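Local coordinates for protein putative dehydrogenase (Pseudomonas fluorescens, PDB 6UUG) that oxidises methanesulfinate as the monooxygenase component, MsuC, of a two-component flavin-dependent system in bacterial sulfur assimilation, at residues Leu261-Arg272 with Tyr300-Arg311; Ala271-Arg280 with Leu361-Ser369. One frame throughout, in Å; residues are numbered along the deposited sequence.

The two contacts illustrate how one long helix, 247-277, can be packed differently along its length. In interaction 1 its middle, 261-272, lies against helix 294-327; in interaction 2 its C-terminal end and the residues beyond it, 271-280, meet the short helical stretch and turn at 361-369. The centres are about 15 Å apart, and A271 and R272 belong to both. Y300 OH of interaction 1 lies 2.7 Å from T275 OG1 of interaction 2, a probable hydrogen bond, while Y300 CE2 packs 3.4 Å from V364 CG2. Both contacts sit within the acyl-CoA dehydrogenase-like C-terminal region, and both touch the second subunit.

Interaction 1: Leu261-Arg272 with Tyr300-Arg311; sequences LGIAEGAFEEAR and YGEFWVALEGIR
Y300 meets F268 and R272 where two antiparallel helical segments pack, the axes of these segments approaching to 10.9 Å and crossing at -151°. The edge of the tyrosine ring receives F268 CE1, which lies 3.7 Å from Y300 CD1, and R272 CG rests near Y300 CE1. The hydroxyl reaches beyond this contact to T275, its probable hydrogen-bond partner. One turn on, F303 contributes its CB, which approaches CD1 of F268, while its ring packs against V364.

L307, at the middle of the interface, divides its two methyls. CD1 sits over one face of the F268 ring in a CH-pi contact, 3.9 Å from the ring centroid, and R272 CG occupies the opposite face. The phenyl is thus held between an aliphatic carbon of each helix; chi1 of F268, 169°, turns the ring away from the backbone N into this slot. CD2 of L307 instead packs on A264 CB and E265 CG. I310 CG2 meets L261 CD1 at 3.8 Å, the two side chains running past each other.

R311 closes the row with an extended chain whose CG touches L261 CD1. Its NE donates a nearly straight bond of 2.7 Å to E265 OE2, taken by the anti lone pair and lying almost in the guanidinium plane; NH2 adds a weak bond to the same oxygen. NH1, not used by E265, forms a salt bridge with E308 OE2 at 2.9 Å, and E308 also pairs with R316 of the second subunit. R93 also pairs with E265, so two arginines probably stabilise this buried carboxylate as an anion. The arrangement is an antiparallel helix pair of the C-terminal helical bundle characteristic of the acyl-CoA dehydrogenase fold, with a salt-bridge network beside its apolar seam.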
loop_
_atom_site.group_PDB
_atom_site.type_symbol
_atom_site.label_atom_id
_atom_site.label_comp_id
_atom_site.label_asym_id
_atom_site.label_seq_id
_atom_site.Cartn_x
_atom_site.Cartn_y
_atom_site.Cartn_z
ATOM N N LEU A 261 -14.883 -13.647 -1.736
ATOM C CA LEU A 261 -14.663 -13.866 -0.312
ATOM C C LEU A 261 -14.354 -15.332 -0.029
ATOM O O LEU A 261 -13.404 -15.643 0.699
ATOM C CB LEU A 261 -15.880 -13.400 0.494
ATOM C CG LEU A 261 -15.915 -13.797 1.974
ATOM C CD1 LEU A 261 -14.723 -13.263 2.742
ATOM C CD2 LEU A 261 -17.218 -13.236 2.576
ATOM N N GLY A 262 -15.133 -16.246 -0.618
ATOM C CA GLY A 262 -14.875 -17.670 -0.431
ATOM C C GLY A 262 -13.471 -18.083 -0.848
ATOM O O GLY A 262 -12.804 -18.846 -0.149
ATOM N N ILE A 263 -12.999 -17.574 -1.984
ATOM C CA ILE A 263 -11.645 -17.909 -2.435
ATOM C C ILE A 263 -10.606 -17.460 -1.406
ATOM O O ILE A 263 -9.707 -18.224 -1.026
ATOM C CB ILE A 263 -11.369 -17.279 -3.811
ATOM C CG1 ILE A 263 -12.199 -17.946 -4.910
ATOM C CG2 ILE A 263 -9.884 -17.372 -4.132
ATOM C CD1 ILE A 263 -12.234 -17.126 -6.208
ATOM N N ALA A 264 -10.713 -16.208 -0.943
ATOM C CA ALA A 264 -9.786 -15.695 0.066
ATOM C C ALA A 264 -9.855 -16.499 1.364
ATOM O O ALA A 264 -8.819 -16.768 1.987
ATOM C CB ALA A 264 -10.073 -14.213 0.324
ATOM N N GLU A 265 -11.067 -16.894 1.788
ATOM C CA GLU A 265 -11.203 -17.682 3.014
ATOM C C GLU A 265 -10.588 -19.068 2.847
ATOM O O GLU A 265 -9.952 -19.594 3.771
ATOM C CB GLU A 265 -12.688 -17.799 3.401
ATOM C CG GLU A 265 -13.289 -16.502 3.922
ATOM C CD GLU A 265 -14.740 -16.644 4.349
ATOM O OE1 GLU A 265 -15.538 -17.246 3.603
ATOM O OE2 GLU A 265 -15.074 -16.125 5.439
ATOM N N GLY A 266 -10.746 -19.671 1.671
ATOM C CA GLY A 266 -10.168 -20.991 1.464
ATOM C C GLY A 266 -8.656 -20.930 1.382
ATOM O O GLY A 266 -7.953 -21.776 1.951
ATOM N N ALA A 267 -8.136 -19.904 0.708
ATOM C CA ALA A 267 -6.692 -19.687 0.659
ATOM C C ALA A 267 -6.125 -19.496 2.057
ATOM O O ALA A 267 -5.093 -20.079 2.414
ATOM C CB ALA A 267 -6.375 -18.469 -0.213
ATOM N N PHE A 268 -6.793 -18.663 2.862
ATOM C CA PHE A 268 -6.363 -18.425 4.232
ATOM C C PHE A 268 -6.325 -19.723 5.028
ATOM O O PHE A 268 -5.346 -20.005 5.725
ATOM C CB PHE A 268 -7.312 -17.420 4.892
ATOM C CG PHE A 268 -7.142 -17.287 6.379
ATOM C CD1 PHE A 268 -6.232 -16.385 6.910
ATOM C CD2 PHE A 268 -7.948 -18.019 7.250
ATOM C CE1 PHE A 268 -6.082 -16.242 8.301
ATOM C CE2 PHE A 268 -7.816 -17.876 8.635
ATOM C CZ PHE A 268 -6.879 -16.989 9.158
ATOM N N GLU A 269 -7.394 -20.519 4.946
ATOM C CA GLU A 269 -7.416 -21.755 5.724
ATOM C C GLU A 269 -6.346 -22.730 5.245
ATOM O O GLU A 269 -5.718 -23.418 6.057
ATOM C CB GLU A 269 -8.799 -22.394 5.675
ATOM C CG GLU A 269 -8.919 -23.645 6.558
ATOM C CD GLU A 269 -8.472 -23.425 8.009
ATOM O OE1 GLU A 269 -8.658 -22.318 8.566
ATOM O OE2 GLU A 269 -7.931 -24.380 8.600
ATOM N N GLU A 270 -6.112 -22.803 3.936
ATOM C CA GLU A 270 -5.079 -23.713 3.448
ATOM C C GLU A 270 -3.699 -23.263 3.915
ATOM O O GLU A 270 -2.858 -24.094 4.282
ATOM C CB GLU A 270 -5.139 -23.817 1.919
ATOM C CG GLU A 270 -4.205 -24.886 1.340
ATOM C CD GLU A 270 -4.509 -25.246 -0.115
ATOM O OE1 GLU A 270 -5.171 -24.458 -0.810
ATOM O OE2 GLU A 270 -4.079 -26.328 -0.564
ATOM N N ALA A 271 -3.456 -21.949 3.927
ATOM C CA ALA A 271 -2.188 -21.418 4.414
ATOM C C ALA A 271 -2.000 -21.724 5.895
ATOM O O ALA A 271 -0.913 -22.131 6.322
ATOM C CB ALA A 271 -2.121 -19.909 4.156
ATOM N N ARG A 272 -3.050 -21.504 6.695
ATOM C CA ARG A 272 -3.027 -21.866 8.107
ATOM C C ARG A 272 -2.541 -23.294 8.296
ATOM O O ARG A 272 -1.638 -23.561 9.094
ATOM C CB ARG A 272 -4.434 -21.747 8.704
ATOM C CG ARG A 272 -4.792 -20.448 9.362
ATOM C CD ARG A 272 -6.080 -20.648 10.192
ATOM N NE ARG A 272 -5.802 -21.213 11.510
ATOM C CZ ARG A 272 -6.182 -22.421 11.926
ATOM N NH1 ARG A 272 -6.887 -23.222 11.135
ATOM N NH2 ARG A 272 -5.861 -22.823 13.151
ATOM N N TYR A 300 -0.532 -12.824 9.744
ATOM C CA TYR A 300 -1.846 -13.408 10.008
ATOM C C TYR A 300 -2.813 -12.394 10.604
ATOM O O TYR A 300 -4.014 -12.452 10.308
ATOM C CB TYR A 300 -1.706 -14.645 10.905
ATOM C CG TYR A 300 -1.471 -15.884 10.067
ATOM C CD1 TYR A 300 -2.531 -16.522 9.447
ATOM C CD2 TYR A 300 -0.176 -16.378 9.844
ATOM C CE1 TYR A 300 -2.339 -17.627 8.646
ATOM C CE2 TYR A 300 0.028 -17.510 9.048
ATOM C CZ TYR A 300 -1.053 -18.122 8.456
ATOM O OH TYR A 300 -0.876 -19.230 7.652
ATOM N N GLY A 301 -2.317 -11.462 11.428
ATOM C CA GLY A 301 -3.177 -10.401 11.935
ATOM C C GLY A 301 -3.683 -9.488 10.832
ATOM O O GLY A 301 -4.838 -9.072 10.843
ATOM N N GLU A 302 -2.829 -9.177 9.864
ATOM C CA GLU A 302 -3.292 -8.409 8.707
ATOM C C GLU A 302 -4.294 -9.197 7.867
ATOM O O GLU A 302 -5.295 -8.629 7.411
ATOM C CB GLU A 302 -2.087 -7.946 7.879
ATOM C CG GLU A 302 -1.271 -6.898 8.642
ATOM C CD GLU A 302 -0.114 -6.326 7.867
ATOM O OE1 GLU A 302 0.492 -7.050 7.060
ATOM O OE2 GLU A 302 0.213 -5.151 8.102
ATOM N N PHE A 303 -4.069 -10.501 7.664
ATOM C CA PHE A 303 -5.078 -11.300 6.969
ATOM C C PHE A 303 -6.413 -11.241 7.706
ATOM O O PHE A 303 -7.480 -11.136 7.084
ATOM C CB PHE A 303 -4.638 -12.756 6.853
ATOM C CG PHE A 303 -3.346 -12.955 6.094
ATOM C CD1 PHE A 303 -2.889 -12.001 5.196
ATOM C CD2 PHE A 303 -2.588 -14.086 6.312
ATOM C CE1 PHE A 303 -1.683 -12.185 4.512
ATOM C CE2 PHE A 303 -1.391 -14.286 5.633
ATOM C CZ PHE A 303 -0.932 -13.327 4.738
ATOM N N TRP A 304 -6.361 -11.301 9.036
ATOM C CA TRP A 304 -7.581 -11.324 9.845
ATOM C C TRP A 304 -8.361 -10.029 9.698
ATOM O O TRP A 304 -9.583 -10.048 9.479
ATOM C CB TRP A 304 -7.239 -11.565 11.319
ATOM C CG TRP A 304 -8.475 -11.645 12.196
ATOM C CD1 TRP A 304 -8.939 -10.697 13.075
ATOM C CD2 TRP A 304 -9.383 -12.739 12.273
ATOM N NE1 TRP A 304 -10.085 -11.136 13.679
ATOM C CE2 TRP A 304 -10.385 -12.385 13.210
ATOM C CE3 TRP A 304 -9.464 -13.974 11.627
ATOM C CZ2 TRP A 304 -11.440 -13.241 13.536
ATOM C CZ3 TRP A 304 -10.525 -14.830 11.956
ATOM C CH2 TRP A 304 -11.496 -14.449 12.885
ATOM N N VAL A 305 -7.672 -8.894 9.823
ATOM C CA VAL A 305 -8.338 -7.598 9.713
ATOM C C VAL A 305 -8.969 -7.452 8.337
ATOM O O VAL A 305 -10.108 -6.991 8.208
ATOM C CB VAL A 305 -7.346 -6.464 10.012
ATOM C CG1 VAL A 305 -8.008 -5.091 9.779
ATOM C CG2 VAL A 305 -6.866 -6.599 11.460
ATOM N N ALA A 306 -8.248 -7.857 7.290
ATOM C CA ALA A 306 -8.810 -7.801 5.940
ATOM C C ALA A 306 -10.037 -8.700 5.792
ATOM O O ALA A 306 -11.092 -8.267 5.300
ATOM C CB ALA A 306 -7.730 -8.182 4.923
ATOM N N LEU A 307 -9.925 -9.969 6.197
ATOM C CA LEU A 307 -11.054 -10.880 6.047
ATOM C C LEU A 307 -12.263 -10.410 6.843
ATOM O O LEU A 307 -13.392 -10.503 6.364
ATOM C CB LEU A 307 -10.675 -12.295 6.493
ATOM C CG LEU A 307 -9.803 -13.106 5.535
ATOM C CD1 LEU A 307 -9.424 -14.418 6.253
ATOM C CD2 LEU A 307 -10.575 -13.398 4.255
ATOM N N GLU A 308 -12.053 -9.938 8.073
ATOM C CA GLU A 308 -13.190 -9.519 8.890
ATOM C C GLU A 308 -13.940 -8.360 8.239
ATOM O O GLU A 308 -15.176 -8.364 8.182
ATOM C CB GLU A 308 -12.718 -9.148 10.295
ATOM C CG GLU A 308 -12.373 -10.374 11.138
ATOM C CD GLU A 308 -13.607 -11.178 11.534
ATOM O OE1 GLU A 308 -14.164 -10.909 12.625
ATOM O OE2 GLU A 308 -14.017 -12.078 10.768
ATOM N N GLY A 309 -13.211 -7.375 7.723
ATOM C CA GLY A 309 -13.857 -6.272 7.025
ATOM C C GLY A 309 -14.637 -6.720 5.801
ATOM O O GLY A 309 -15.769 -6.272 5.582
ATOM N N ILE A 310 -14.038 -7.603 4.977
ATOM C CA ILE A 310 -14.744 -8.116 3.795
ATOM C C ILE A 310 -16.007 -8.853 4.222
ATOM O O ILE A 310 -17.085 -8.658 3.650
ATOM C CB ILE A 310 -13.846 -9.052 2.966
ATOM C CG1 ILE A 310 -12.596 -8.344 2.476
ATOM C CG2 ILE A 310 -14.613 -9.548 1.742
ATOM C CD1 ILE A 310 -11.570 -9.333 2.009
ATOM N N ARG A 311 -15.878 -9.731 5.221
ATOM C CA ARG A 311 -17.022 -10.530 5.660
ATOM C C ARG A 311 -18.214 -9.647 6.014
ATOM O O ARG A 311 -19.335 -9.895 5.565
ATOM C CB ARG A 311 -16.625 -11.391 6.862
ATOM C CG ARG A 311 -15.767 -12.614 6.493
ATOM C CD ARG A 311 -15.086 -13.201 7.735
ATOM N NE ARG A 311 -14.323 -14.414 7.411
ATOM C CZ ARG A 311 -13.296 -14.872 8.123
ATOM N NH1 ARG A 311 -12.897 -14.231 9.214
ATOM N NH2 ARG A 311 -12.674 -15.987 7.754
#

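Interaction 2: Ala271-Arg280 with Leu361-Ser369; sequences ARQYTLSETR and LFEVTGARS
The backbones of 271-280 and 361-369 come within 5.1 Å between the CA atoms of T275 and T365, where the end of one helix meets a short helical segment that breaks at G366 with positive phi. This is a helix-end contact in the helical C-terminal domain of the acyl-CoA dehydrogenase fold, and the carbonyl of T365, at the end of the short helix, is taken up by T279. T279 OG1 donates to T365 O at 2.7 Å, its donor oxygen tilted 26° from the carbonyl plane. T275 OG1 lies 2.9 Å from V364 O and also has the hydroxyl of Y300 within reach, a probable hydrogen bond.

On the apolar side of the contact, A271 CB packs against T365 CG2 and L361 CB. Y274 lies across T365 at about a right angle: T365 O approaches the ring edge, S369 CB sits over one face, 3.9 Å from the ring centroid, and E278 CB covers the opposite face. A chi1 of -162° swings the phenol clear of its own amide nitrogen, and it extends along the turn until its OH reaches one face of the R368 guanidinium.

R368, bent at chi3, brings its guanidinium between that hydroxyl and R280, whose own guanidinium stacks on the other face with planes 21° apart. E278 OE1 makes only a long salt bridge to R368 NH2, which may partly offset the two like charges. R368 NH1 donates to E278 O at 2.8 Å from above the carbonyl plane, and a water accepts both from this NH1, at 2.9 Å, and from R280 N.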
loop_
_atom_site.group_PDB
_atom_site.type_symbol
_atom_site.label_atom_id
_atom_site.label_comp_id
_atom_site.label_asym_id
_atom_site.label_seq_id
_atom_site.Cartn_x
_atom_site.Cartn_y
_atom_site.Cartn_z
ATOM N N ALA A 271 -3.456 -21.949 3.927
ATOM C CA ALA A 271 -2.188 -21.418 4.414
ATOM C C ALA A 271 -2.000 -21.724 5.895
ATOM O O ALA A 271 -0.913 -22.131 6.322
ATOM C CB ALA A 271 -2.121 -19.909 4.156
ATOM N N ARG A 272 -3.050 -21.504 6.695
ATOM C CA ARG A 272 -3.027 -21.866 8.107
ATOM C C ARG A 272 -2.541 -23.294 8.296
ATOM O O ARG A 272 -1.638 -23.561 9.094
ATOM C CB ARG A 272 -4.434 -21.747 8.704
ATOM C CG ARG A 272 -4.792 -20.448 9.362
ATOM C CD ARG A 272 -6.080 -20.648 10.192
ATOM N NE ARG A 272 -5.802 -21.213 11.510
ATOM C CZ ARG A 272 -6.182 -22.421 11.926
ATOM N NH1 ARG A 272 -6.887 -23.222 11.135
ATOM N NH2 ARG A 272 -5.861 -22.823 13.151
ATOM N N GLN A 273 -3.171 -24.237 7.600
ATOM C CA GLN A 273 -2.796 -25.635 7.779
ATOM C C GLN A 273 -1.337 -25.842 7.413
ATOM O O GLN A 273 -0.608 -26.548 8.118
ATOM C CB GLN A 273 -3.705 -26.543 6.941
ATOM C CG GLN A 273 -5.165 -26.540 7.366
ATOM C CD GLN A 273 -5.352 -27.027 8.788
ATOM O OE1 GLN A 273 -4.644 -27.928 9.242
ATOM N NE2 GLN A 273 -6.300 -26.426 9.507
ATOM N N TYR A 274 -0.876 -25.189 6.340
ATOM C CA TYR A 274 0.500 -25.385 5.901
ATOM C C TYR A 274 1.485 -24.762 6.882
ATOM O O TYR A 274 2.490 -25.387 7.239
ATOM C CB TYR A 274 0.682 -24.816 4.490
ATOM C CG TYR A 274 1.917 -25.343 3.806
ATOM C CD1 TYR A 274 3.157 -24.758 4.032
ATOM C CD2 TYR A 274 1.851 -26.438 2.952
ATOM C CE1 TYR A 274 4.302 -25.240 3.423
ATOM C CE2 TYR A 274 2.999 -26.928 2.329
ATOM C CZ TYR A 274 4.219 -26.320 2.572
ATOM O OH TYR A 274 5.370 -26.791 1.976
ATOM N N THR A 275 1.202 -23.534 7.348
ATOM C CA THR A 275 2.057 -22.872 8.324
ATOM C C THR A 275 2.244 -23.730 9.567
ATOM O O THR A 275 3.363 -23.853 10.086
ATOM C CB THR A 275 1.467 -21.507 8.704
ATOM O OG1 THR A 275 1.461 -20.670 7.534
ATOM C CG2 THR A 275 2.308 -20.832 9.795
ATOM N N LEU A 276 1.158 -24.337 10.048
ATOM C CA LEU A 276 1.189 -25.113 11.280
ATOM C C LEU A 276 1.744 -26.522 11.094
ATOM O O LEU A 276 2.165 -27.134 12.081
ATOM C CB LEU A 276 -0.216 -25.195 11.872
ATOM C CG LEU A 276 -0.830 -23.851 12.271
ATOM C CD1 LEU A 276 -2.278 -24.019 12.721
ATOM C CD2 LEU A 276 0.021 -23.200 13.359
ATOM N N SER A 277 1.759 -27.045 9.870
ATOM C CA SER A 277 2.092 -28.443 9.605
ATOM C C SER A 277 3.445 -28.645 8.946
ATOM O O SER A 277 4.130 -29.624 9.255
ATOM C CB SER A 277 1.019 -29.087 8.714
ATOM O OG SER A 277 -0.274 -28.980 9.296
ATOM N N GLU A 278 3.847 -27.751 8.038
ATOM C CA GLU A 278 4.968 -28.028 7.142
ATOM C C GLU A 278 6.046 -26.946 7.142
ATOM O O GLU A 278 7.217 -27.237 6.869
ATOM C CB GLU A 278 4.449 -28.223 5.712
ATOM C CG GLU A 278 3.384 -29.299 5.567
ATOM C CD GLU A 278 3.947 -30.709 5.688
ATOM O OE1 GLU A 278 5.160 -30.886 5.437
ATOM O OE2 GLU A 278 3.177 -31.633 6.038
ATOM N N THR A 279 5.672 -25.696 7.413
ATOM C CA THR A 279 6.620 -24.593 7.298
ATOM C C THR A 279 7.686 -24.689 8.388
ATOM O O THR A 279 7.379 -24.961 9.553
ATOM C CB THR A 279 5.883 -23.250 7.377
ATOM O OG1 THR A 279 4.879 -23.197 6.351
ATOM C CG2 THR A 279 6.841 -22.076 7.195
ATOM N N ARG A 280 8.941 -24.477 8.004
ATOM C CA ARG A 280 10.053 -24.437 8.940
ATOM C C ARG A 280 10.424 -22.989 9.237
ATOM O O ARG A 280 10.345 -22.116 8.366
ATOM C CB ARG A 280 11.266 -25.191 8.383
ATOM C CG ARG A 280 10.947 -26.603 7.907
ATOM C CD ARG A 280 12.137 -27.231 7.194
ATOM N NE ARG A 280 11.835 -28.571 6.688
ATOM C CZ ARG A 280 12.650 -29.282 5.915
ATOM N NH1 ARG A 280 13.825 -28.786 5.550
ATOM N NH2 ARG A 280 12.290 -30.491 5.503
ATOM N N LEU A 361 0.016 -14.765 1.312
ATOM C CA LEU A 361 0.065 -15.986 2.120
ATOM C C LEU A 361 1.339 -16.777 1.857
ATOM O O LEU A 361 1.788 -17.522 2.734
ATOM C CB LEU A 361 -1.169 -16.866 1.877
ATOM C CG LEU A 361 -1.335 -17.555 0.517
ATOM C CD1 LEU A 361 -0.562 -18.894 0.437
ATOM C CD2 LEU A 361 -2.822 -17.796 0.218
ATOM N N PHE A 362 1.952 -16.621 0.680
ATOM C CA PHE A 362 3.167 -17.381 0.436
ATOM C C PHE A 362 4.302 -16.965 1.354
ATOM O O PHE A 362 5.217 -17.767 1.578
ATOM C CB PHE A 362 3.586 -17.256 -1.036
ATOM C CG PHE A 362 2.745 -18.089 -1.977
ATOM C CD1 PHE A 362 3.067 -19.419 -2.230
ATOM C CD2 PHE A 362 1.610 -17.550 -2.589
ATOM C CE1 PHE A 362 2.295 -20.202 -3.098
ATOM C CE2 PHE A 362 0.828 -18.327 -3.464
ATOM C CZ PHE A 362 1.166 -19.653 -3.716
ATOM N N GLU A 363 4.267 -15.751 1.906
ATOM C CA GLU A 363 5.316 -15.338 2.845
ATOM C C GLU A 363 5.222 -16.041 4.196
ATOM O O GLU A 363 6.190 -16.003 4.963
ATOM C CB GLU A 363 5.281 -13.832 3.073
ATOM C CG GLU A 363 5.676 -13.023 1.853
ATOM C CD GLU A 363 6.024 -11.590 2.205
ATOM O OE1 GLU A 363 5.750 -10.701 1.375
ATOM O OE2 GLU A 363 6.580 -11.352 3.304
ATOM N N VAL A 364 4.089 -16.649 4.526
ATOM C CA VAL A 364 3.975 -17.419 5.762
ATOM C C VAL A 364 3.887 -18.913 5.527
ATOM O O VAL A 364 3.930 -19.671 6.508
ATOM C CB VAL A 364 2.783 -16.960 6.631
ATOM C CG1 VAL A 364 2.929 -15.480 7.002
ATOM C CG2 VAL A 364 1.474 -17.249 5.934
ATOM N N THR A 365 3.756 -19.367 4.282
ATOM C CA THR A 365 3.847 -20.794 3.997
ATOM C C THR A 365 5.255 -21.189 3.555
ATOM O O THR A 365 5.737 -22.258 3.934
ATOM C CB THR A 365 2.802 -21.217 2.951
ATOM O OG1 THR A 365 3.002 -20.506 1.720
ATOM C CG2 THR A 365 1.405 -20.943 3.460
ATOM N N GLY A 366 5.938 -20.350 2.776
ATOM C CA GLY A 366 7.368 -20.517 2.559
ATOM C C GLY A 366 7.721 -21.199 1.246
ATOM O O GLY A 366 6.868 -21.549 0.423
ATOM N N ALA A 367 9.033 -21.423 1.089
ATOM C CA ALA A 367 9.595 -21.797 -0.206
ATOM C C ALA A 367 9.144 -23.178 -0.670
ATOM O O ALA A 367 9.087 -23.433 -1.877
ATOM C CB ALA A 367 11.125 -21.742 -0.149
ATOM N N ARG A 368 8.833 -24.085 0.253
ATOM C CA ARG A 368 8.400 -25.415 -0.156
ATOM C C ARG A 368 6.925 -25.469 -0.553
ATOM O O ARG A 368 6.488 -26.472 -1.130
ATOM C CB ARG A 368 8.699 -26.416 0.969
ATOM C CG ARG A 368 10.196 -26.745 1.107
ATOM C CD ARG A 368 10.583 -27.199 2.515
ATOM N NE ARG A 368 9.839 -28.379 2.955
ATOM C CZ ARG A 368 8.837 -28.355 3.832
ATOM N NH1 ARG A 368 8.452 -27.207 4.379
ATOM N NH2 ARG A 368 8.223 -29.481 4.170
ATOM N N SER A 369 6.154 -24.412 -0.291
ATOM C CA SER A 369 4.716 -24.430 -0.553
ATOM C C SER A 369 4.369 -24.156 -2.010
ATOM O O SER A 369 3.185 -24.218 -2.370
ATOM C CB SER A 369 3.999 -23.405 0.342
ATOM O OG SER A 369 4.361 -22.070 0.016
HETATM O O HOH W 1 9.521 -24.551 5.049
#